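Local coordinates for protein beta-galactosidase (PDB 3TTY) that hydrolyses terminal beta-galactosides as a trimeric, TIM-barrel glycoside hydrolase that binds galactose in its pocket and carries a four-cysteine zinc site, at residues G296-S299 with G300-F303; S331-A334 with V335-A339; G596-A599 with N600-E604. All coordinates share one frame; numbering follows the deposited sequence.

Contact 1: G296-S299 with G300-F303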
loop_
_atom_site.group_PDB
_atom_site.type_symbol
_atom_site.label_atom_id
_atom_site.label_comp_id
_atom_site.label_asym_id
_atom_site.label_seq_id
_atom_site.Cartn_x
_atom_site.Cartn_y
_atom_site.Cartn_z
ATOM N N GLY A 296 13.388 -32.284 9.872
ATOM C CA GLY A 296 14.590 -32.315 9.055
ATOM C C GLY A 296 15.714 -31.450 9.594
ATOM O O GLY A 296 16.884 -31.668 9.277
ATOM N N LEU A 297 15.372 -30.468 10.416
ATOM C CA LEU A 297 16.393 -29.554 10.903
ATOM C C LEU A 297 17.510 -30.319 11.609
ATOM O O LEU A 297 18.668 -29.931 11.532
ATOM C CB LEU A 297 15.795 -28.475 11.821
ATOM C CG LEU A 297 14.832 -27.464 11.191
ATOM C CD1 LEU A 297 14.480 -26.350 12.184
ATOM C CD2 LEU A 297 15.442 -26.882 9.902
ATOM N N LYS A 298 17.167 -31.401 12.303
ATOM C CA LYS A 298 18.194 -32.233 12.929
ATOM C C LYS A 298 18.189 -33.637 12.344
ATOM O O LYS A 298 18.316 -34.628 13.070
ATOM C CB LYS A 298 18.053 -32.271 14.453
ATOM C CG LYS A 298 18.346 -30.940 15.100
ATOM C CD LYS A 298 18.059 -30.950 16.582
ATOM C CE LYS A 298 19.256 -31.442 17.383
ATOM N NZ LYS A 298 20.504 -30.749 17.008
ATOM N N SER A 299 18.018 -33.701 11.027
ATOM C CA SER A 299 18.134 -34.951 10.275
ATOM C C SER A 299 17.228 -36.089 10.769
ATOM O O SER A 299 17.647 -37.246 10.842
ATOM C CB SER A 299 19.595 -35.404 10.242
ATOM O OG SER A 299 20.397 -34.412 9.643
ATOM N N GLY A 300 15.982 -35.767 11.095
ATOM C CA GLY A 300 15.039 -36.797 11.487
ATOM C C GLY A 300 14.689 -36.843 12.962
ATOM O O GLY A 300 13.705 -37.483 13.338
ATOM N N GLN A 301 15.485 -36.188 13.804
ATOM C CA GLN A 301 15.218 -36.206 15.237
ATOM C C GLN A 301 13.838 -35.629 15.543
ATOM O O GLN A 301 13.444 -34.596 14.996
ATOM C CB GLN A 301 16.294 -35.453 16.018
ATOM C CG GLN A 301 16.093 -35.487 17.518
ATOM C CD GLN A 301 17.150 -34.694 18.260
ATOM O OE1 GLN A 301 18.297 -34.612 17.819
ATOM N NE2 GLN A 301 16.765 -34.092 19.394
ATOM N N PRO A 302 13.075 -36.322 16.395
ATOM C CA PRO A 302 11.740 -35.813 16.725
ATOM C C PRO A 302 11.837 -34.430 17.374
ATOM O O PRO A 302 12.870 -34.103 17.957
ATOM C CB PRO A 302 11.205 -36.858 17.715
ATOM C CG PRO A 302 11.953 -38.115 17.360
ATOM C CD PRO A 302 13.328 -37.656 16.969
ATOM N N PHE A 303 10.787 -33.623 17.269
ATOM C CA PHE A 303 10.833 -32.269 17.817
ATOM C C PHE A 303 9.714 -32.015 18.831
ATOM O O PHE A 303 8.831 -32.849 19.019
ATOM C CB PHE A 303 10.711 -31.264 16.678
ATOM C CG PHE A 303 9.470 -31.452 15.865
ATOM C CD1 PHE A 303 8.285 -30.845 16.242
ATOM C CD2 PHE A 303 9.479 -32.274 14.749
ATOM C CE1 PHE A 303 7.133 -31.034 15.506
ATOM C CE2 PHE A 303 8.331 -32.477 14.014
ATOM C CZ PHE A 303 7.160 -31.848 14.384
#
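Lys298 and Gln301 meet across a tight turn, their side chains lying side by side and pointing the same way. The lysine's CE methylene, not its NZ, lies beside the amide oxygen, Lys298 CE to Gln301 OE1 3.3 Å, while nearer the backbone the CB atoms of Lys298 and Gln301 touch at 4.0 Å. The glutamine chain runs out extended from a CG placed opposite the backbone N (chi1 -178°), whereas the lysine bends at chi3 and chi4. Both polar ends are held by one neighbouring loop and helix end: Lys298 NZ donates to the carbonyl oxygens of Met269 and Ala266, and Gln301 NE2 to that of Asp270. Ser299 OG is hydrogen-bonded to Glu448.

Backbone bonds define the turns. Gln301 N gives a weak hydrogen bond to Lys298 O (3.3 Å), closing a type I' turn from Lys298 to Gln301. Overlapping it, a type I turn from Gly296 to Ser299 is closed by Ser299 N on Gly296 O (2.9 Å), and Gly300 N bonds Arg295 O.

Backbone shape accounts for Gly300, whose phi of 107° would jam a CB against the carbonyl oxygen of Ser299. Ser299 also has positive phi (55°).

With that phi and the bonds from Ser299 N to Gly296 O and from Gly300 N to Arg295 O, Ser299 is the C-prime residue of a Schellman motif that ends helix 284-296; the type I' turn that Ser299 shares with Gly300 leads the chain on toward strand 303-307, an alpha-to-beta connection of the TIM barrel.

Contact 2: S331-A334 with V335-A339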
loop_
_atom_site.group_PDB
_atom_site.type_symbol
_atom_site.label_atom_id
_atom_site.label_comp_id
_atom_site.label_asym_id
_atom_site.label_seq_id
_atom_site.Cartn_x
_atom_site.Cartn_y
_atom_site.Cartn_z
ATOM N N SER A 331 -3.171 -31.639 16.063
ATOM C CA SER A 331 -2.206 -32.114 17.065
ATOM C C SER A 331 -1.578 -33.434 16.632
ATOM O O SER A 331 -0.362 -33.587 16.686
ATOM C CB SER A 331 -2.859 -32.297 18.449
ATOM O OG SER A 331 -3.443 -31.098 18.923
ATOM N N TYR A 332 -2.406 -34.395 16.218
ATOM C CA TYR A 332 -1.871 -35.664 15.731
ATOM C C TYR A 332 -1.147 -35.517 14.392
ATOM O O TYR A 332 -0.276 -36.328 14.058
ATOM C CB TYR A 332 -2.948 -36.744 15.649
ATOM C CG TYR A 332 -3.329 -37.300 17.000
ATOM C CD1 TYR A 332 -2.382 -37.921 17.805
ATOM C CD2 TYR A 332 -4.629 -37.200 17.472
ATOM C CE1 TYR A 332 -2.719 -38.424 19.055
ATOM C CE2 TYR A 332 -4.974 -37.697 18.711
ATOM C CZ TYR A 332 -4.015 -38.306 19.495
ATOM O OH TYR A 332 -4.362 -38.808 20.718
ATOM N N GLN A 333 -1.498 -34.489 13.626
ATOM C CA GLN A 333 -0.748 -34.218 12.413
ATOM C C GLN A 333 0.700 -33.880 12.777
ATOM O O GLN A 333 1.629 -34.353 12.129
ATOM C CB GLN A 333 -1.377 -33.107 11.567
ATOM C CG GLN A 333 -0.819 -33.063 10.138
ATOM C CD GLN A 333 -1.276 -31.839 9.372
ATOM O OE1 GLN A 333 -1.452 -30.762 9.948
ATOM N NE2 GLN A 333 -1.477 -31.999 8.062
ATOM N N ALA A 334 0.886 -33.075 13.818
ATOM C CA ALA A 334 2.225 -32.765 14.292
ATOM C C ALA A 334 2.947 -34.037 14.726
ATOM O O ALA A 334 4.081 -34.298 14.307
ATOM C CB ALA A 334 2.177 -31.771 15.417
ATOM N N VAL A 335 2.285 -34.842 15.550
ATOM C CA VAL A 335 2.901 -36.065 16.043
ATOM C C VAL A 335 3.310 -36.969 14.881
ATOM O O VAL A 335 4.398 -37.547 14.878
ATOM C CB VAL A 335 1.956 -36.831 16.990
ATOM C CG1 VAL A 335 2.614 -38.131 17.459
ATOM C CG2 VAL A 335 1.562 -35.943 18.172
ATOM N N ALA A 336 2.424 -37.069 13.893
ATOM C CA ALA A 336 2.641 -37.873 12.696
ATOM C C ALA A 336 3.938 -37.490 11.979
ATOM O O ALA A 336 4.546 -38.313 11.294
ATOM C CB ALA A 336 1.462 -37.704 11.749
ATOM N N HIS A 337 4.357 -36.236 12.128
ATOM C CA HIS A 337 5.539 -35.766 11.418
ATOM C C HIS A 337 6.782 -35.626 12.278
ATOM O O HIS A 337 7.807 -35.153 11.804
ATOM C CB HIS A 337 5.240 -34.498 10.622
ATOM C CG HIS A 337 4.272 -34.728 9.505
ATOM N ND1 HIS A 337 4.626 -35.370 8.339
ATOM C CD2 HIS A 337 2.953 -34.451 9.396
ATOM C CE1 HIS A 337 3.573 -35.456 7.548
ATOM N NE2 HIS A 337 2.545 -34.902 8.164
ATOM N N GLY A 338 6.711 -36.089 13.523
ATOM C CA GLY A 338 7.901 -36.171 14.351
ATOM C C GLY A 338 7.786 -35.512 15.709
ATOM O O GLY A 338 8.718 -35.553 16.499
ATOM N N ALA A 339 6.643 -34.901 15.994
ATOM C CA ALA A 339 6.459 -34.216 17.274
ATOM C C ALA A 339 6.289 -35.204 18.426
ATOM O O ALA A 339 5.480 -36.121 18.346
ATOM C CB ALA A 339 5.262 -33.262 17.203
#
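A Schellman motif ends helix 326-336 here, and Ala334 O is its central acceptor, taking Ala339 N at 3.1 Å and His337 N at 2.9 Å. The two donors arrive from opposite faces of the carbonyl plane, each well out of it and not on a lone pair, so one buried oxygen is gripped twice. Gly338 N closes the inner turn on Val335 O, and Gly338 itself, with phi 128°, is the C-prime residue; a side chain at these backbone angles would press on the carbonyl oxygen of His337. The reversal carries Ala339 CB back to 3.9 Å from Ala334 CB, an apolar touch across the motif.

Through this short turn the helix of a beta-alpha-beta unit of the TIM barrel passes directly into strand 339-344. Upstream the helical ladder is regular, with Val335 N bonded to Ser331 O and Ala336 N to Tyr332 O (2.8 Å).

His337 folds back along the helix. Its CG lies beside the backbone N (chi1 -66°), which brings CD2 to 3.0 Å from Gln333 O, at the ring edge and near the ring plane. The same CD2 is 4.1 Å from Gln333 CG, and the amide and imidazole planes stand 59° apart. Glu618 bridges the two polar ends, through OE2 to His337 NE2 and through OE1 to Gln333 NE2, the latter also bonded to Phe284 O. On another side of the helix Val335 CG2 approaches the Tyr332 ring obliquely, 4.4 Å from CD1, while Tyr332 OH bonds Glu382 of helix 371-386.

Contact 3: G596-A599 with N600-E604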
loop_
_atom_site.group_PDB
_atom_site.type_symbol
_atom_site.label_atom_id
_atom_site.label_comp_id
_atom_site.label_asym_id
_atom_site.label_seq_id
_atom_site.Cartn_x
_atom_site.Cartn_y
_atom_site.Cartn_z
ATOM N N GLY A 596 1.469 -37.341 -11.966
ATOM C CA GLY A 596 2.030 -38.343 -12.856
ATOM C C GLY A 596 3.531 -38.516 -12.712
ATOM O O GLY A 596 4.025 -39.644 -12.591
ATOM N N LEU A 597 4.250 -37.396 -12.713
ATOM C CA LEU A 597 5.703 -37.395 -12.575
ATOM C C LEU A 597 6.147 -38.123 -11.312
ATOM O O LEU A 597 6.971 -39.043 -11.357
ATOM C CB LEU A 597 6.237 -35.958 -12.570
ATOM C CG LEU A 597 7.766 -35.844 -12.530
ATOM C CD1 LEU A 597 8.359 -36.541 -13.744
ATOM C CD2 LEU A 597 8.240 -34.391 -12.453
ATOM N N ILE A 598 5.584 -37.707 -10.187
ATOM C CA ILE A 598 5.873 -38.315 -8.896
ATOM C C ILE A 598 5.586 -39.807 -8.879
ATOM O O ILE A 598 6.383 -40.604 -8.385
ATOM C CB ILE A 598 5.025 -37.649 -7.817
ATOM C CG1 ILE A 598 5.479 -36.200 -7.648
ATOM C CG2 ILE A 598 5.129 -38.407 -6.515
ATOM C CD1 ILE A 598 6.946 -36.055 -7.314
ATOM N N ALA A 599 4.425 -40.177 -9.405
ATOM C CA ALA A 599 4.043 -41.576 -9.512
ATOM C C ALA A 599 5.069 -42.371 -10.329
ATOM O O ALA A 599 5.451 -43.489 -9.958
ATOM C CB ALA A 599 2.650 -41.689 -10.132
ATOM N N ASN A 600 5.519 -41.791 -11.435
ATOM C CA ASN A 600 6.511 -42.448 -12.277
ATOM C C ASN A 600 7.836 -42.617 -11.562
ATOM O O ASN A 600 8.383 -43.721 -11.503
ATOM C CB ASN A 600 6.719 -41.668 -13.567
ATOM C CG ASN A 600 5.573 -41.836 -14.519
ATOM O OD1 ASN A 600 4.628 -42.569 -14.230
ATOM N ND2 ASN A 600 5.631 -41.146 -15.654
ATOM N N LEU A 601 8.337 -41.521 -11.003
ATOM C CA LEU A 601 9.629 -41.535 -10.332
ATOM C C LEU A 601 9.641 -42.536 -9.193
ATOM O O LEU A 601 10.621 -43.246 -9.014
ATOM C CB LEU A 601 10.007 -40.133 -9.840
ATOM C CG LEU A 601 10.127 -39.082 -10.953
ATOM C CD1 LEU A 601 11.003 -37.917 -10.526
ATOM C CD2 LEU A 601 10.670 -39.692 -12.246
ATOM N N CYS A 602 8.544 -42.611 -8.442
ATOM C CA CYS A 602 8.463 -43.549 -7.323
ATOM C C CYS A 602 8.403 -45.014 -7.791
ATOM O O CYS A 602 9.071 -45.885 -7.231
ATOM C CB CYS A 602 7.271 -43.223 -6.409
ATOM S SG CYS A 602 7.394 -41.625 -5.535
ATOM N N GLU A 603 7.603 -45.292 -8.811
ATOM C CA GLU A 603 7.541 -46.653 -9.332
ATOM C C GLU A 603 8.918 -47.073 -9.836
ATOM O O GLU A 603 9.353 -48.194 -9.605
ATOM C CB GLU A 603 6.512 -46.790 -10.456
ATOM C CG GLU A 603 6.395 -48.221 -10.978
ATOM C CD GLU A 603 5.552 -48.343 -12.246
ATOM O OE1 GLU A 603 5.523 -49.452 -12.832
ATOM O OE2 GLU A 603 4.923 -47.341 -12.658
ATOM N N GLU A 604 9.600 -46.160 -10.520
ATOM C CA GLU A 604 10.910 -46.452 -11.094
ATOM C C GLU A 604 11.862 -46.955 -10.023
ATOM O O GLU A 604 12.652 -47.857 -10.260
ATOM C CB GLU A 604 11.484 -45.196 -11.738
ATOM C CG GLU A 604 12.827 -45.390 -12.400
ATOM C CD GLU A 604 13.223 -44.177 -13.213
ATOM O OE1 GLU A 604 12.883 -43.052 -12.779
ATOM O OE2 GLU A 604 13.852 -44.340 -14.281
#
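Leu597 and Leu601, one helical turn apart, cross at a slant, with Leu597 CD1 4.2 Å from Leu601 CG. Their first torsions differ: Leu597 carries CG opposite its backbone N (chi1 -176°), and although its CB points away from the following turn, the branch end comes back toward it. Leu601 instead has CG beside the backbone N, at chi1 -60°, which sets that carbon 3.2 Å from Leu597 O. Both leucines face strand 580-585, Leu597 against Val585 and Leu601 against Tyr583.

Ile598 and Cys602 form the next pair along the helix. Ile598 offers its CG2 methyl, which lies 4.1 Å from Cys602 SG. The sulfur is directed back along the helix, 3.2 Å from Ile598 O. Ile598 also packs on Ala433 and Leu434 of helix 423-435, and Cys602 on Ile439 and Val607.

Asn600 folds its amide back over the preceding turn, where its CG sits 3.3 Å from Gly596 O. Both ends of this buried amide are used: ND2 donates to Trp534 O and OD1 accepts from Gly536 N, so its rotation is fixed by the loop alongside.

Beneath the side chains the backbone bonds run i to i+4. Leu601 N meets Leu597 O nearly head-on at 2.9 Å, and Glu603 N reaches Ala599 O at 3.0 Å. Such i, i+4 pairing is that of a regular alpha-helix, here the C-terminal part of helix 591-604, packed on strand 580-585 through Leu597 and Leu601 and on helix 423-435 through Ile598, within the trimerisation domain.

How the contacts relate
Contacts 1 and 2 are successive helix ends in the TIM barrel, their centres about 13 Å apart, and they touch where adjacent strands 303-307 and 339-344 begin. Phe303 N lies 2.9 Å from Gly338 O, a probable hydrogen bond, and Phe303 CE1 packs 3.4 Å from Ala339 CB. Both close with a Schellman motif, whereas contact 3 is an uninterrupted stretch of helix in the trimerisation domain. Its centre is about 26 Å from each of theirs, and its nearest atoms are about 18 Å from contact 1 and 14 Å from contact 2. A bound galactose lies about 14 Å from the side chain of Ala334 in contact 2.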